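Local atomic coordinates of ribosomal RNA processing protein 6 (Trypanosoma brucei brucei, PDB entry 4NLC), a protein that probably acts as a 3'-5' exoribonuclease of the nuclear exosome, trimming RNA from its 3' end during ribosomal RNA processing. Residues A[96-109]-A[152-164]. The protein carries 1 engineered substitution. Sequence-based numbering, arbitrary orientation.
Sequences DLEHHDFYSYQGFT and REDVRWLQKDFGL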
loop_
_atom_site.group_PDB
_atom_site.type_symbol
_atom_site.label_atom_id
_atom_site.label_comp_id
_atom_site.label_asym_id
_atom_site.label_seq_id
_atom_site.Cartn_x
_atom_site.Cartn_y
_atom_site.Cartn_z
ATOM N N ASP A 96 -7.595 6.968 -4.001
ATOM C CA ASP A 96 -6.839 6.666 -2.792
ATOM C C ASP A 96 -7.107 5.202 -2.379
ATOM O O ASP A 96 -8.046 4.568 -2.864
ATOM C CB ASP A 96 -7.103 7.664 -1.647
ATOM C CG ASP A 96 -6.080 7.609 -0.505
ATOM O OD1 ASP A 96 -4.929 7.143 -0.745
ATOM O OD2 ASP A 96 -6.426 8.042 0.623
ATOM N N LEU A 97 -6.257 4.659 -1.520
ATOM C CA LEU A 97 -6.387 3.281 -1.068
ATOM C C LEU A 97 -6.191 3.219 0.432
ATOM O O LEU A 97 -5.417 4.009 0.976
ATOM C CB LEU A 97 -5.273 2.414 -1.715
ATOM C CG LEU A 97 -5.156 2.261 -3.240
ATOM C CD1 LEU A 97 -3.933 1.422 -3.596
ATOM C CD2 LEU A 97 -6.344 1.561 -3.823
ATOM N N GLU A 98 -6.833 2.242 1.100
ATOM C CA GLU A 98 -6.547 1.928 2.510
ATOM C C GLU A 98 -5.901 0.531 2.501
ATOM O O GLU A 98 -6.171 -0.279 1.599
ATOM C CB GLU A 98 -7.762 2.037 3.433
ATOM C CG GLU A 98 -8.424 3.411 3.428
ATOM C CD GLU A 98 -7.580 4.598 3.859
ATOM O OE1 GLU A 98 -6.569 4.397 4.567
ATOM O OE2 GLU A 98 -7.945 5.739 3.498
ATOM N N HIS A 99 -5.003 0.271 3.433
ATOM C CA HIS A 99 -4.175 -0.949 3.417
ATOM C C HIS A 99 -4.020 -1.597 4.812
ATOM O O HIS A 99 -4.307 -0.961 5.828
ATOM C CB HIS A 99 -2.793 -0.520 2.840
ATOM C CG HIS A 99 -1.793 -1.600 2.562
ATOM N ND1 HIS A 99 -0.792 -1.899 3.465
ATOM C CD2 HIS A 99 -1.587 -2.319 1.434
ATOM C CE1 HIS A 99 -0.056 -2.843 2.897
ATOM N NE2 HIS A 99 -0.503 -3.139 1.682
ATOM N N HIS A 100 -3.595 -2.867 4.849
ATOM C CA HIS A 100 -3.341 -3.595 6.086
ATOM C C HIS A 100 -1.967 -4.270 6.010
ATOM O O HIS A 100 -1.681 -4.974 5.052
ATOM C CB HIS A 100 -4.450 -4.634 6.403
ATOM C CG HIS A 100 -4.193 -5.346 7.707
ATOM N ND1 HIS A 100 -4.454 -4.733 8.930
ATOM C CD2 HIS A 100 -3.597 -6.539 7.939
ATOM C CE1 HIS A 100 -4.060 -5.594 9.857
ATOM N NE2 HIS A 100 -3.539 -6.695 9.312
ATOM N N ASP A 101 -1.160 -4.114 7.040
ATOM C CA ASP A 101 0.174 -4.690 7.018
ATOM C C ASP A 101 0.533 -5.525 8.229
ATOM O O ASP A 101 1.529 -6.230 8.151
ATOM C CB ASP A 101 1.248 -3.587 6.786
ATOM C CG ASP A 101 1.269 -2.432 7.776
ATOM O OD1 ASP A 101 1.170 -2.690 8.993
ATOM O OD2 ASP A 101 1.451 -1.278 7.338
ATOM N N PHE A 102 -0.210 -5.441 9.351
ATOM C CA PHE A 102 0.185 -6.201 10.561
ATOM C C PHE A 102 -0.034 -7.719 10.468
ATOM O O PHE A 102 0.897 -8.475 10.704
ATOM C CB PHE A 102 -0.481 -5.643 11.824
ATOM C CG PHE A 102 0.213 -6.067 13.098
ATOM C CD1 PHE A 102 1.430 -5.506 13.465
ATOM C CD2 PHE A 102 -0.344 -7.032 13.925
ATOM C CE1 PHE A 102 2.082 -5.917 14.632
ATOM C CE2 PHE A 102 0.305 -7.432 15.094
ATOM C CZ PHE A 102 1.512 -6.872 15.435
ATOM N N TYR A 103 -1.250 -8.159 10.128
ATOM C CA TYR A 103 -1.616 -9.581 10.016
ATOM C C TYR A 103 -1.556 -10.076 8.585
ATOM O O TYR A 103 -2.493 -10.702 8.074
ATOM C CB TYR A 103 -2.986 -9.845 10.660
ATOM C CG TYR A 103 -3.013 -9.532 12.140
ATOM C CD1 TYR A 103 -2.458 -10.409 13.066
ATOM C CD2 TYR A 103 -3.641 -8.382 12.619
ATOM C CE1 TYR A 103 -2.502 -10.141 14.432
ATOM C CE2 TYR A 103 -3.716 -8.117 13.987
ATOM C CZ TYR A 103 -3.127 -8.992 14.888
ATOM O OH TYR A 103 -3.171 -8.744 16.239
ATOM N N SER A 104 -0.427 -9.782 7.934
ATOM C CA SER A 104 -0.111 -10.142 6.564
ATOM C C SER A 104 1.379 -9.907 6.343
ATOM O O SER A 104 1.920 -8.862 6.760
ATOM C CB SER A 104 -0.928 -9.313 5.579
ATOM O OG SER A 104 -0.550 -9.626 4.251
ATOM N N TYR A 105 2.041 -10.880 5.675
ATOM C CA TYR A 105 3.472 -10.758 5.384
ATOM C C TYR A 105 3.770 -9.615 4.422
ATOM O O TYR A 105 4.525 -8.715 4.768
ATOM C CB TYR A 105 4.069 -12.071 4.876
ATOM C CG TYR A 105 5.567 -11.966 4.776
ATOM C CD1 TYR A 105 6.367 -11.997 5.919
ATOM C CD2 TYR A 105 6.190 -11.753 3.548
ATOM C CE1 TYR A 105 7.748 -11.823 5.841
ATOM C CE2 TYR A 105 7.572 -11.590 3.459
ATOM C CZ TYR A 105 8.346 -11.631 4.605
ATOM O OH TYR A 105 9.708 -11.489 4.503
ATOM N N GLN A 106 3.176 -9.644 3.229
ATOM C CA GLN A 106 3.386 -8.599 2.232
ATOM C C GLN A 106 2.427 -7.452 2.443
ATOM O O GLN A 106 2.677 -6.348 1.966
ATOM C CB GLN A 106 3.214 -9.154 0.804
ATOM C CG GLN A 106 4.251 -10.218 0.401
ATOM C CD GLN A 106 3.985 -10.747 -0.987
ATOM O OE1 GLN A 106 3.942 -10.006 -1.975
ATOM N NE2 GLN A 106 3.711 -12.030 -1.078
ATOM N N GLY A 107 1.325 -7.719 3.135
ATOM C CA GLY A 107 0.287 -6.719 3.329
ATOM C C GLY A 107 -0.719 -6.819 2.200
ATOM O O GLY A 107 -0.501 -7.549 1.224
ATOM N N PHE A 108 -1.853 -6.129 2.343
ATOM C CA PHE A 108 -2.872 -6.147 1.300
ATOM C C PHE A 108 -3.743 -4.909 1.322
ATOM O O PHE A 108 -4.047 -4.377 2.385
ATOM C CB PHE A 108 -3.727 -7.453 1.318
ATOM C CG PHE A 108 -4.414 -7.789 2.625
ATOM C CD1 PHE A 108 -5.615 -7.184 2.974
ATOM C CD2 PHE A 108 -3.878 -8.744 3.488
ATOM C CE1 PHE A 108 -6.252 -7.502 4.182
ATOM C CE2 PHE A 108 -4.498 -9.042 4.705
ATOM C CZ PHE A 108 -5.692 -8.434 5.036
ATOM N N THR A 109 -4.221 -4.510 0.146
ATOM C CA THR A 109 -5.142 -3.387 0.031
ATOM C C THR A 109 -6.521 -3.792 0.558
ATOM O O THR A 109 -7.060 -4.834 0.172
ATOM C CB THR A 109 -5.192 -2.890 -1.403
ATOM O OG1 THR A 109 -3.847 -2.704 -1.845
ATOM C CG2 THR A 109 -5.973 -1.576 -1.527
ATOM N N ARG A 152 3.367 6.814 -3.944
ATOM C CA ARG A 152 4.484 5.833 -3.932
ATOM C C ARG A 152 4.036 4.404 -3.535
ATOM O O ARG A 152 4.252 3.470 -4.308
ATOM C CB ARG A 152 5.659 6.334 -3.064
ATOM C CG ARG A 152 6.898 5.415 -3.060
ATOM C CD ARG A 152 8.116 6.033 -3.743
ATOM N NE ARG A 152 8.552 7.275 -3.098
ATOM C CZ ARG A 152 9.147 8.287 -3.725
ATOM N NH1 ARG A 152 9.392 8.220 -5.029
ATOM N NH2 ARG A 152 9.500 9.376 -3.055
ATOM N N GLU A 153 3.366 4.250 -2.373
ATOM C CA GLU A 153 2.865 2.955 -1.895
ATOM C C GLU A 153 1.690 2.442 -2.729
ATOM O O GLU A 153 1.650 1.256 -3.076
ATOM C CB GLU A 153 2.538 3.005 -0.395
ATOM C CG GLU A 153 3.776 3.258 0.464
ATOM C CD GLU A 153 4.061 2.308 1.615
ATOM O OE1 GLU A 153 3.910 2.732 2.784
ATOM O OE2 GLU A 153 4.509 1.166 1.351
ATOM N N ASP A 154 0.772 3.352 -3.112
ATOM C CA ASP A 154 -0.412 3.025 -3.903
ATOM C C ASP A 154 -0.079 2.325 -5.193
ATOM O O ASP A 154 -0.710 1.316 -5.526
ATOM C CB ASP A 154 -1.254 4.277 -4.175
ATOM C CG ASP A 154 -1.960 4.812 -2.951
ATOM O OD1 ASP A 154 -1.672 4.333 -1.843
ATOM O OD2 ASP A 154 -2.852 5.659 -3.111
ATOM N N VAL A 155 0.917 2.860 -5.907
ATOM C CA VAL A 155 1.391 2.344 -7.196
ATOM C C VAL A 155 1.809 0.878 -7.014
ATOM O O VAL A 155 1.491 0.032 -7.836
ATOM C CB VAL A 155 2.562 3.252 -7.740
ATOM C CG1 VAL A 155 3.406 2.548 -8.806
ATOM C CG2 VAL A 155 2.024 4.583 -8.260
ATOM N N ARG A 156 2.517 0.604 -5.929
ATOM C CA ARG A 156 3.020 -0.721 -5.580
ATOM C C ARG A 156 1.867 -1.656 -5.181
ATOM O O ARG A 156 1.772 -2.767 -5.673
ATOM C CB ARG A 156 4.076 -0.585 -4.460
ATOM C CG ARG A 156 5.426 -0.146 -5.016
ATOM C CD ARG A 156 6.375 0.302 -3.912
ATOM N NE ARG A 156 7.290 1.336 -4.402
ATOM C CZ ARG A 156 8.506 1.100 -4.884
ATOM N NH1 ARG A 156 8.976 -0.142 -4.945
ATOM N NH2 ARG A 156 9.265 2.102 -5.301
ATOM N N TRP A 157 1.003 -1.202 -4.296
ATOM C CA TRP A 157 -0.161 -1.937 -3.799
ATOM C C TRP A 157 -1.041 -2.447 -4.921
ATOM O O TRP A 157 -1.360 -3.642 -4.938
ATOM C CB TRP A 157 -0.967 -1.053 -2.837
ATOM C CG TRP A 157 -0.226 -0.702 -1.571
ATOM C CD1 TRP A 157 0.893 -1.313 -1.074
ATOM C CD2 TRP A 157 -0.575 0.326 -0.630
ATOM N NE1 TRP A 157 1.255 -0.736 0.124
ATOM C CE2 TRP A 157 0.361 0.262 0.429
ATOM C CE3 TRP A 157 -1.623 1.261 -0.549
ATOM C CZ2 TRP A 157 0.294 1.110 1.548
ATOM C CZ3 TRP A 157 -1.677 2.117 0.551
ATOM C CH2 TRP A 157 -0.732 2.029 1.588
ATOM N N LEU A 158 -1.391 -1.547 -5.895
ATOM C CA LEU A 158 -2.239 -1.854 -7.049
ATOM C C LEU A 158 -1.679 -3.027 -7.834
ATOM O O LEU A 158 -2.427 -3.870 -8.306
ATOM C CB LEU A 158 -2.382 -0.614 -7.974
ATOM C CG LEU A 158 -3.339 0.525 -7.526
ATOM C CD1 LEU A 158 -3.319 1.677 -8.530
ATOM C CD2 LEU A 158 -4.743 0.047 -7.431
ATOM N N GLN A 159 -0.349 -3.093 -7.934
ATOM C CA GLN A 159 0.342 -4.164 -8.633
ATOM C C GLN A 159 0.267 -5.459 -7.849
ATOM O O GLN A 159 -0.240 -6.454 -8.349
ATOM C CB GLN A 159 1.801 -3.780 -8.945
ATOM C CG GLN A 159 1.918 -2.560 -9.847
ATOM C CD GLN A 159 3.350 -2.156 -10.072
ATOM O OE1 GLN A 159 4.274 -2.975 -10.007
ATOM N NE2 GLN A 159 3.560 -0.891 -10.405
ATOM N N LYS A 160 0.776 -5.445 -6.629
ATOM C CA LYS A 160 0.802 -6.597 -5.731
ATOM C C LYS A 160 -0.546 -7.298 -5.644
ATOM O O LYS A 160 -0.625 -8.519 -5.800
ATOM C CB LYS A 160 1.246 -6.120 -4.325
ATOM C CG LYS A 160 0.999 -7.103 -3.159
ATOM C CD LYS A 160 1.396 -6.489 -1.785
ATOM C CE LYS A 160 0.479 -5.366 -1.249
ATOM N NZ LYS A 160 1.074 -4.685 -0.056
ATOM N N ASP A 161 -1.608 -6.520 -5.395
ATOM C CA ASP A 161 -2.928 -7.069 -5.124
ATOM C C ASP A 161 -3.795 -7.309 -6.320
ATOM O O ASP A 161 -4.621 -8.214 -6.265
ATOM C CB ASP A 161 -3.663 -6.177 -4.117
ATOM C CG ASP A 161 -3.033 -6.215 -2.729
ATOM O OD1 ASP A 161 -2.921 -7.317 -2.165
ATOM O OD2 ASP A 161 -2.672 -5.123 -2.197
ATOM N N PHE A 162 -3.708 -6.464 -7.352
ATOM C CA PHE A 162 -4.674 -6.548 -8.451
ATOM C C PHE A 162 -4.138 -6.530 -9.889
ATOM O O PHE A 162 -4.948 -6.467 -10.818
ATOM C CB PHE A 162 -5.682 -5.378 -8.305
ATOM C CG PHE A 162 -6.088 -4.985 -6.899
ATOM C CD1 PHE A 162 -6.816 -5.864 -6.094
ATOM C CD2 PHE A 162 -5.833 -3.703 -6.418
ATOM C CE1 PHE A 162 -7.226 -5.487 -4.806
ATOM C CE2 PHE A 162 -6.242 -3.327 -5.132
ATOM C CZ PHE A 162 -6.942 -4.216 -4.337
ATOM N N GLY A 163 -2.822 -6.479 -10.071
ATOM C CA GLY A 163 -2.231 -6.332 -11.401
ATOM C C GLY A 163 -2.727 -5.069 -12.102
ATOM O O GLY A 163 -2.921 -5.076 -13.323
ATOM N N LEU A 164 -2.931 -3.962 -11.321
ATOM C CA LEU A 164 -3.373 -2.654 -11.821
ATOM C C LEU A 164 -2.215 -1.658 -11.960
ATOM O O LEU A 164 -1.360 -1.548 -11.074
ATOM C CB LEU A 164 -4.547 -2.068 -10.990
ATOM C CG LEU A 164 -5.877 -2.825 -11.090
ATOM C CD1 LEU A 164 -6.920 -2.281 -10.112
ATOM C CD2 LEU A 164 -6.425 -2.771 -12.488
HETATM O O HOH W 1 -2.604 8.013 -1.868
HETATM O O HOH W 2 -2.606 6.139 0.262
#
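Asp-96, which opens a DLE sequence resembling the first exonuclease motif of DEDD enzymes, brings its carboxylate close to that of Asp-154, probably the aspartate of the second motif, in the exonuclease domain. The two carboxylates do not bond directly, OD1 of Asp-96 lying 3.5 Å from OD2 of Asp-154. Two waters bridge them instead: both meet Asp-96 OD1, while one reaches Asp-154 OD2 and the other Asp-154 OD1. Leu-97 points towards the helix, sending CD1 against the indole edge at Trp-157 CE3 (3.8 Å) and towards Leu-158 CG.

Further along the strand, His-99 lies flat on Trp-157 in an offset stack, the imidazole and five-membered indole ring centroids 3.8 Å apart and the planes at 7°. CG of His-99 anti to the backbone N (chi1 -173°) swings the imidazole over the indole. Separately, His-99 CB rests over the indole six-membered ring as a CH-pi contact. Phe-108 O lies over the rim of the opposite imidazole face. This illustrates how an RNase H-like fold seats helix 152-162 across its central mixed sheet, here on antiparallel strands 92-100 and 108-115. Lys-160, bent at chi3, brings NZ nearly into the imidazole plane to donate to His-99 NE2 (2.8 Å), and the same ammonium bonds Gln-106 O (3.1 Å) from above the carbonyl plane, tying the intervening loop to the helix.

Near the helix's C-terminal end, Asp-161 OD2 accepts from Thr-109 OG1 (2.7 Å) and Thr-109 N (2.9 Å), both on one face of the carboxylate, while Asp-161 OD1 forms a salt bridge with Arg-129. Phe-162 CZ packs against Thr-109 CB at 3.7 Å.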